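Carbonic anhydrase (Unidentified, PDB 3R1W) probably catalyses the reversible hydration of carbon dioxide to bicarbonate, as a trimeric left-handed beta-helix enzyme resembling gamma-class carbonic anhydrases. Local coordinates at residues V94-Q99 with V111-K116. Sequence-based numbering, arbitrary orientation.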
loop_
_atom_site.group_PDB
_atom_site.type_symbol
_atom_site.label_atom_id
_atom_site.label_comp_id
_atom_site.label_asym_id
_atom_site.label_seq_id
_atom_site.Cartn_x
_atom_site.Cartn_y
_atom_site.Cartn_z
ATOM N N VAL B 94 13.426 6.965 14.271
ATOM C CA VAL B 94 13.000 5.765 13.569
ATOM C C VAL B 94 12.584 6.154 12.155
ATOM O O VAL B 94 11.865 7.127 11.954
ATOM C CB VAL B 94 11.839 5.061 14.319
ATOM C CG1 VAL B 94 11.280 3.902 13.487
ATOM C CG2 VAL B 94 12.315 4.576 15.690
ATOM N N THR B 95 13.073 5.415 11.167
ATOM C CA THR B 95 12.692 5.680 9.785
ATOM C C THR B 95 11.750 4.565 9.324
ATOM O O THR B 95 12.166 3.420 9.159
ATOM C CB THR B 95 13.924 5.760 8.868
ATOM O OG1 THR B 95 14.810 6.783 9.343
ATOM C CG2 THR B 95 13.503 6.089 7.428
ATOM N N ILE B 96 10.476 4.895 9.137
ATOM C CA ILE B 96 9.504 3.896 8.706
ATOM C C ILE B 96 9.313 4.036 7.199
ATOM O O ILE B 96 8.739 5.013 6.725
ATOM C CB ILE B 96 8.173 4.047 9.480
ATOM C CG1 ILE B 96 8.427 3.900 10.988
ATOM C CG2 ILE B 96 7.140 3.011 9.014
ATOM C CD1 ILE B 96 7.275 4.404 11.846
ATOM N N GLY B 97 9.829 3.060 6.453
ATOM C CA GLY B 97 9.850 3.110 5.000
ATOM C C GLY B 97 8.478 3.099 4.341
ATOM O O GLY B 97 7.479 2.748 4.974
ATOM N N HIS B 98 8.437 3.481 3.065
ATOM C CA HIS B 98 7.183 3.548 2.305
ATOM C C HIS B 98 6.388 2.260 2.420
ATOM O O HIS B 98 6.956 1.173 2.391
ATOM C CB HIS B 98 7.458 3.804 0.814
ATOM C CG HIS B 98 8.545 4.801 0.558
ATOM N ND1 HIS B 98 8.324 6.161 0.593
ATOM C CD2 HIS B 98 9.856 4.639 0.257
ATOM C CE1 HIS B 98 9.455 6.794 0.332
ATOM N NE2 HIS B 98 10.398 5.895 0.128
ATOM N N GLN B 99 5.069 2.381 2.530
ATOM C CA GLN B 99 4.195 1.209 2.498
ATOM C C GLN B 99 4.474 0.211 3.617
ATOM O O GLN B 99 4.187 -0.977 3.480
ATOM C CB GLN B 99 4.268 0.501 1.138
ATOM C CG GLN B 99 3.880 1.397 -0.037
ATOM C CD GLN B 99 3.983 0.676 -1.364
ATOM O OE1 GLN B 99 4.742 -0.291 -1.500
ATOM N NE2 GLN B 99 3.212 1.131 -2.348
ATOM N N VAL B 111 16.143 3.163 14.505
ATOM C CA VAL B 111 15.736 1.926 13.856
ATOM C C VAL B 111 15.352 2.233 12.408
ATOM O O VAL B 111 14.721 3.257 12.134
ATOM C CB VAL B 111 14.531 1.294 14.597
ATOM C CG1 VAL B 111 13.967 0.122 13.823
ATOM C CG2 VAL B 111 14.943 0.855 16.010
ATOM N N LEU B 112 15.760 1.355 11.492
ATOM C CA LEU B 112 15.389 1.446 10.086
ATOM C C LEU B 112 14.369 0.369 9.780
ATOM O O LEU B 112 14.685 -0.817 9.846
ATOM C CB LEU B 112 16.615 1.205 9.205
ATOM C CG LEU B 112 17.131 2.283 8.262
ATOM C CD1 LEU B 112 18.271 1.710 7.424
ATOM C CD2 LEU B 112 16.019 2.804 7.364
ATOM N N ILE B 113 13.151 0.769 9.435
ATOM C CA ILE B 113 12.153 -0.198 8.992
ATOM C C ILE B 113 12.018 -0.079 7.474
ATOM O O ILE B 113 11.562 0.939 6.971
ATOM C CB ILE B 113 10.802 0.011 9.706
ATOM C CG1 ILE B 113 10.950 -0.319 11.198
ATOM C CG2 ILE B 113 9.714 -0.880 9.094
ATOM C CD1 ILE B 113 10.022 0.441 12.066
ATOM N N GLY B 114 12.450 -1.110 6.750
ATOM C CA GLY B 114 12.480 -1.056 5.295
ATOM C C GLY B 114 11.116 -0.887 4.662
ATOM O O GLY B 114 10.088 -1.258 5.239
ATOM N N MET B 115 11.096 -0.335 3.456
ATOM C CA MET B 115 9.826 -0.168 2.761
ATOM C C MET B 115 9.142 -1.520 2.563
ATOM O O MET B 115 9.792 -2.533 2.308
ATOM C CB MET B 115 10.014 0.557 1.422
ATOM C CG MET B 115 11.103 -0.018 0.556
ATOM S SD MET B 115 11.483 1.030 -0.881
ATOM C CE MET B 115 12.800 0.013 -1.554
ATOM N N LYS B 116 7.824 -1.525 2.721
ATOM C CA LYS B 116 7.017 -2.698 2.442
ATOM C C LYS B 116 7.198 -3.799 3.485
ATOM O O LYS B 116 6.722 -4.919 3.292
ATOM C CB LYS B 116 7.380 -3.235 1.056
ATOM C CG LYS B 116 6.342 -4.111 0.431
ATOM C CD LYS B 116 5.248 -3.268 -0.141
ATOM C CE LYS B 116 5.071 -3.526 -1.632
ATOM N NZ LYS B 116 3.838 -2.834 -2.095
#
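Lys116 runs beside Gln99 where two successive coils of the beta-helix turn a corner. CG of Lys116 stands anti to the backbone N (chi1 -159°), leading the chain from CB away from its own amide; bends further out turn it along Gln99. CD is the first atom to touch, lying 4.1 Å from Gln99 CB, and both CD and CE pass 3.3 Å from Gln99 OE1. At the tip NZ donates a 2.8 Å hydrogen bond to Gln99 OE1, arriving from above the carbonyl plane, 48° out of it. A second bond from NZ goes to Gln99 O of the second subunit, while NE2 of this chain's Gln99 hydrogen-bonds to Ala100 O of that subunit. A methionine in place of Lys116 would probably leave both oxygens without this donor and weaken a link between subunits.

Along the backbone, Lys116 N bonds to His98 O (2.9 Å), and Met115 SD meets the edge of the His98 ring at CD2. Asp69 holds ND1 of this ring, which meets His74 and His103 of the second subunit, consistent with the three-histidine metal site between subunits of gamma-class carbonic anhydrases. Strands 94-96 and 111-113 run parallel, laddered by Thr95 N to Val111 O (2.9 Å), Ile113 N to Thr95 O (2.8 Å) and Gly97 N to Ile113 O. Ile113 CD1 packs against both Val94 CG1 and Ile96 CG1 of the preceding coil. Thr95 and Leu112 lie side by side on the outer face; Leu112 packs against Phe167 and Phe168 of helix 162-184, strand 106-107 meets the interior side chains, and strand 66-67 continues the sheet beyond 94-96.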